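Local structure of xyloglucan-specific endo-beta-1,4-glucanase GH12 (Aspergillus niveus, 4NPR) at residues A[84-89]-A[222-227]; A[118-123]-A[140-145]. The protein probably hydrolyses internal beta-1,4-glucosidic linkages in the backbone of xyloglucan, with retention of the beta configuration at the cleaved sugar. All coordinates share one frame; numbering follows the deposited sequence.

Contact 1. Residues A[84-89]-A[222-227]; sequences KSFANA and GTEPFS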
# COMPACT_ATOMS: atom_id res chain seq x y z
N LYS A 84 9.70 -8.90 -0.10
CA LYS A 84 9.45 -10.09 -0.81
C LYS A 84 8.20 -10.03 -1.65
O LYS A 84 8.04 -10.83 -2.57
CB LYS A 84 9.33 -11.27 0.17
CG LYS A 84 10.46 -11.40 1.19
CD LYS A 84 11.81 -11.24 0.50
CE LYS A 84 12.89 -11.67 1.45
NZ LYS A 84 13.26 -10.53 2.32
N SER A 85 7.28 -9.13 -1.34
CA SER A 85 5.99 -9.15 -2.02
C SER A 85 5.13 -7.93 -1.68
O SER A 85 5.47 -7.09 -0.84
CB SER A 85 5.22 -10.42 -1.62
OG SER A 85 4.93 -10.43 -0.20
N PHE A 86 4.00 -7.83 -2.35
CA PHE A 86 3.09 -6.79 -2.06
C PHE A 86 1.71 -7.23 -2.50
O PHE A 86 1.17 -6.74 -3.50
CB PHE A 86 3.49 -5.49 -2.75
CG PHE A 86 2.50 -4.38 -2.53
CD1 PHE A 86 2.07 -4.07 -1.21
CD2 PHE A 86 1.97 -3.68 -3.59
CE1 PHE A 86 1.12 -3.06 -0.98
CE2 PHE A 86 1.04 -2.65 -3.37
CZ PHE A 86 0.60 -2.35 -2.07
N ALA A 87 1.15 -8.19 -1.75
CA ALA A 87 -0.21 -8.61 -1.93
C ALA A 87 -1.09 -7.45 -1.46
O ALA A 87 -0.92 -6.94 -0.38
CB ALA A 87 -0.50 -9.82 -1.07
N ASN A 88 -2.05 -7.10 -2.31
CA ASN A 88 -2.82 -5.89 -2.17
C ASN A 88 -4.10 -6.02 -2.93
O ASN A 88 -4.23 -6.81 -3.87
CB ASN A 88 -2.06 -4.71 -2.78
CG ASN A 88 -1.90 -4.84 -4.28
OD1 ASN A 88 -2.62 -4.23 -5.07
ND2 ASN A 88 -0.94 -5.66 -4.68
N ALA A 89 -5.07 -5.22 -2.51
CA ALA A 89 -6.26 -4.96 -3.32
C ALA A 89 -6.07 -3.63 -4.11
O ALA A 89 -5.86 -2.60 -3.50
CB ALA A 89 -7.48 -4.86 -2.42
N GLY A 222 -2.31 -2.96 0.76
CA GLY A 222 -1.87 -4.27 1.17
C GLY A 222 -0.74 -4.25 2.20
O GLY A 222 -0.60 -3.31 3.00
N THR A 223 0.08 -5.30 2.16
CA THR A 223 1.20 -5.38 3.08
C THR A 223 2.48 -5.78 2.34
O THR A 223 2.42 -6.58 1.40
CB THR A 223 0.90 -6.39 4.21
OG1 THR A 223 2.05 -6.53 5.08
CG2 THR A 223 0.54 -7.70 3.65
N GLU A 224 3.62 -5.23 2.77
CA GLU A 224 4.96 -5.59 2.22
C GLU A 224 5.78 -6.25 3.31
O GLU A 224 6.26 -5.58 4.22
CB GLU A 224 5.76 -4.36 1.73
CG GLU A 224 5.29 -3.76 0.43
CD GLU A 224 6.08 -2.48 0.05
OE1 GLU A 224 6.45 -1.72 0.97
OE2 GLU A 224 6.29 -2.20 -1.17
N PRO A 225 5.94 -7.56 3.22
CA PRO A 225 6.74 -8.25 4.21
C PRO A 225 8.24 -8.36 3.87
O PRO A 225 8.61 -8.52 2.70
CB PRO A 225 6.10 -9.63 4.23
CG PRO A 225 5.65 -9.84 2.85
CD PRO A 225 5.14 -8.49 2.41
N PHE A 226 9.08 -8.31 4.91
CA PHE A 226 10.52 -8.52 4.77
C PHE A 226 10.91 -9.92 5.31
O PHE A 226 11.60 -10.67 4.65
CB PHE A 226 11.30 -7.39 5.43
CG PHE A 226 11.03 -6.00 4.83
CD1 PHE A 226 9.84 -5.30 5.08
CD2 PHE A 226 11.99 -5.35 4.06
CE1 PHE A 226 9.62 -4.01 4.59
CE2 PHE A 226 11.77 -4.06 3.53
CZ PHE A 226 10.59 -3.39 3.80
N SER A 227 10.41 -10.27 6.49
CA SER A 227 10.63 -11.59 7.08
C SER A 227 9.73 -11.85 8.28
O SER A 227 9.12 -10.94 8.84
CB SER A 227 12.05 -11.72 7.54
OG SER A 227 12.25 -10.81 8.59
O HOH W 1 2.53 -9.29 0.67

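Contact 2. Residues A[118-123]-A[140-145]; sequences VADVAY and MVWLGA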
# COMPACT_ATOMS: atom_id res chain seq x y z
N VAL A 118 8.49 -8.57 10.26
CA VAL A 118 9.06 -7.35 9.70
C VAL A 118 8.30 -7.15 8.38
O VAL A 118 8.38 -7.96 7.49
CB VAL A 118 10.59 -7.49 9.43
CG1 VAL A 118 11.21 -6.17 8.95
CG2 VAL A 118 11.31 -8.01 10.67
N ALA A 119 7.55 -6.07 8.28
CA ALA A 119 6.50 -5.89 7.26
C ALA A 119 5.95 -4.53 7.44
O ALA A 119 6.02 -3.98 8.53
CB ALA A 119 5.37 -6.88 7.46
N ASP A 120 5.43 -3.97 6.36
CA ASP A 120 4.59 -2.78 6.43
C ASP A 120 3.17 -3.07 5.96
O ASP A 120 2.92 -4.10 5.31
CB ASP A 120 5.20 -1.57 5.68
CG ASP A 120 5.20 -1.72 4.17
OD1 ASP A 120 4.13 -1.89 3.53
OD2 ASP A 120 6.29 -1.62 3.59
N VAL A 121 2.25 -2.18 6.36
CA VAL A 121 0.88 -2.14 5.91
C VAL A 121 0.66 -0.75 5.34
O VAL A 121 0.83 0.23 6.02
CB VAL A 121 -0.13 -2.41 7.05
CG1 VAL A 121 -1.55 -2.55 6.48
CG2 VAL A 121 0.25 -3.65 7.84
N ALA A 122 0.23 -0.68 4.08
CA ALA A 122 0.41 0.52 3.31
C ALA A 122 -0.59 0.58 2.17
O ALA A 122 -0.94 -0.46 1.57
CB ALA A 122 1.82 0.54 2.75
N TYR A 123 -1.09 1.81 1.95
CA TYR A 123 -1.57 2.25 0.67
C TYR A 123 -0.36 2.55 -0.19
O TYR A 123 0.66 3.05 0.31
CB TYR A 123 -2.40 3.54 0.72
CG TYR A 123 -3.66 3.48 1.51
CD1 TYR A 123 -3.64 3.67 2.90
CD2 TYR A 123 -4.86 3.26 0.90
CE1 TYR A 123 -4.81 3.61 3.65
CE2 TYR A 123 -6.04 3.23 1.62
CZ TYR A 123 -6.02 3.38 3.00
OH TYR A 123 -7.22 3.36 3.73
N MET A 140 3.06 6.53 -0.63
CA MET A 140 2.70 5.45 0.25
C MET A 140 2.19 6.04 1.55
O MET A 140 2.67 7.07 2.02
CB MET A 140 3.88 4.54 0.54
CG MET A 140 4.70 4.11 -0.65
SD MET A 140 5.60 2.55 -0.31
CE MET A 140 4.35 1.27 -0.25
N VAL A 141 1.25 5.34 2.15
CA VAL A 141 0.75 5.71 3.44
C VAL A 141 0.78 4.48 4.29
O VAL A 141 0.01 3.55 4.07
CB VAL A 141 -0.66 6.32 3.37
CG1 VAL A 141 -1.11 6.68 4.76
CG2 VAL A 141 -0.65 7.55 2.45
N TRP A 142 1.72 4.48 5.22
CA TRP A 142 1.95 3.34 6.09
C TRP A 142 1.11 3.49 7.36
O TRP A 142 1.32 4.38 8.19
CB TRP A 142 3.42 3.26 6.47
CG TRP A 142 4.38 2.89 5.37
CD1 TRP A 142 4.27 3.19 4.02
CD2 TRP A 142 5.59 2.19 5.52
NE1 TRP A 142 5.34 2.68 3.33
CE2 TRP A 142 6.17 2.07 4.23
CE3 TRP A 142 6.25 1.64 6.60
CZ2 TRP A 142 7.39 1.40 4.02
CZ3 TRP A 142 7.46 0.96 6.39
CH2 TRP A 142 8.01 0.85 5.13
N LEU A 143 0.15 2.59 7.54
CA LEU A 143 -0.54 2.52 8.82
C LEU A 143 0.22 1.67 9.82
O LEU A 143 -0.03 1.73 11.05
CB LEU A 143 -1.96 2.00 8.62
CG LEU A 143 -2.74 2.86 7.65
CD1 LEU A 143 -4.12 2.29 7.61
CD2 LEU A 143 -2.78 4.35 8.00
N GLY A 144 1.16 0.90 9.28
CA GLY A 144 1.85 -0.13 10.07
C GLY A 144 3.29 -0.23 9.64
O GLY A 144 3.57 -0.38 8.46
N ALA A 145 4.20 -0.11 10.62
CA ALA A 145 5.64 -0.37 10.45
C ALA A 145 6.12 -1.37 11.51
O ALA A 145 6.59 -1.00 12.57
CB ALA A 145 6.42 0.92 10.54

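Contact 1. Residues A[84-89]-A[222-227]
Lys-84 holds the 222-227 strand through two direct hydrogen bonds. Its backbone N meets Pro-225 O at 3.0 Å in an almost straight N-H...O line of 178°. Bends at chi2 and chi4 fold the side chain along the Phe-226 carbonyl, and NZ reaches a lone pair of Phe-226 O at 2.9 Å, in the carbonyl plane; Gln-82 O, Gly-78 O and Gly-79 O also accept from this ammonium group. Farther along, Thr-223 N donates to Ala-87 O at 3.2 Å. Between these bonds the backbones are bridged by a water, which donates to Ser-85 OG and Thr-223 O and accepts from Ala-87 N. Ser-85 OG, also bonded to Gln-56, lies 3.2 Å from Pro-225 CG. The Phe-86 ring stands with its edge toward Thr-223 O, its CD1 3.6 Å from Glu-224 CG, and Asn-88 CB lies over one face. With CG anti to the Phe-86 backbone N (chi1 177°), the torsion brings Phe-86 CE1 to Gly-222 N. Gly-222 CA comes within 3.8 Å of Asn-88 CA in a non-hydrogen-bonded antiparallel pair. The contact joins strands 87-97 and 215-226, antiparallel neighbours in one sheet of the GH12 beta-jelly roll.

Contact 2. Residues A[118-123]-A[140-145]
Val-121 faces both Leu-143 and Gly-144 across an antiparallel pairing, a classic beta bulge that shifts the register by one residue where the second strand turns a corner. The two segments belong to the beta hairpin of strands 117-128 and 137-146 in the jelly roll. Val-121 O accepts from Leu-143 N at 2.9 Å and, weakly, from Gly-144 N, while Val-121 N donates to Gly-144 O. Beyond the bulge, Tyr-123 N donates to Val-141 O and Val-141 N to Tyr-123 O, both at 3.0 Å. On their face, the Tyr-123 ring brings CD1 to 4.0 Å from Val-141 CB and its edge to Val-141 O; its hydroxyl bonds to Ser-106, and Trp-108 packs edge-to-face with it. The other face carries Asp-120, Ala-122 and Trp-142. Ala-122 CB touches both Trp-142 CD1, 3.8 Å away, and Met-140 CE, brought there by the bend at chi3 (70°). Separately, Trp-142 NE1 gives Met-140 SD a weak N-H...S bond. Asp-120 projects over the indole, its carboxylate plane inclined 39° to the ring. Asp-120 CB makes a CH-pi contact 3.5 Å from the centroid of the Trp-142 six-membered ring, and Asp-120 OD2 sits over the same face, 3.2 Å from Trp-142 CZ2.

How the contacts relate
Both contacts are buried in the same sheet, their centres about 9 Å apart, and strands 215-226 and 117-128 are neighbours, flanked by 87-97 and 137-146. Contact 2 is local, closing a hairpin, and is nested within the long chain loop closed by contact 1. Thr-223 OG1 to Asp-120 O (2.6 Å) and Phe-226 N to Val-118 O (2.7 Å) probably hydrogen-bond the two together. Contact 1 relies on a lysine, a water and the close backbone approach at Gly-222; contact 2 relies on a bulged backbone ladder and aromatic packing. Glu-224 OE1 and Asp-120 OD2 bring like charges close where the two contacts meet.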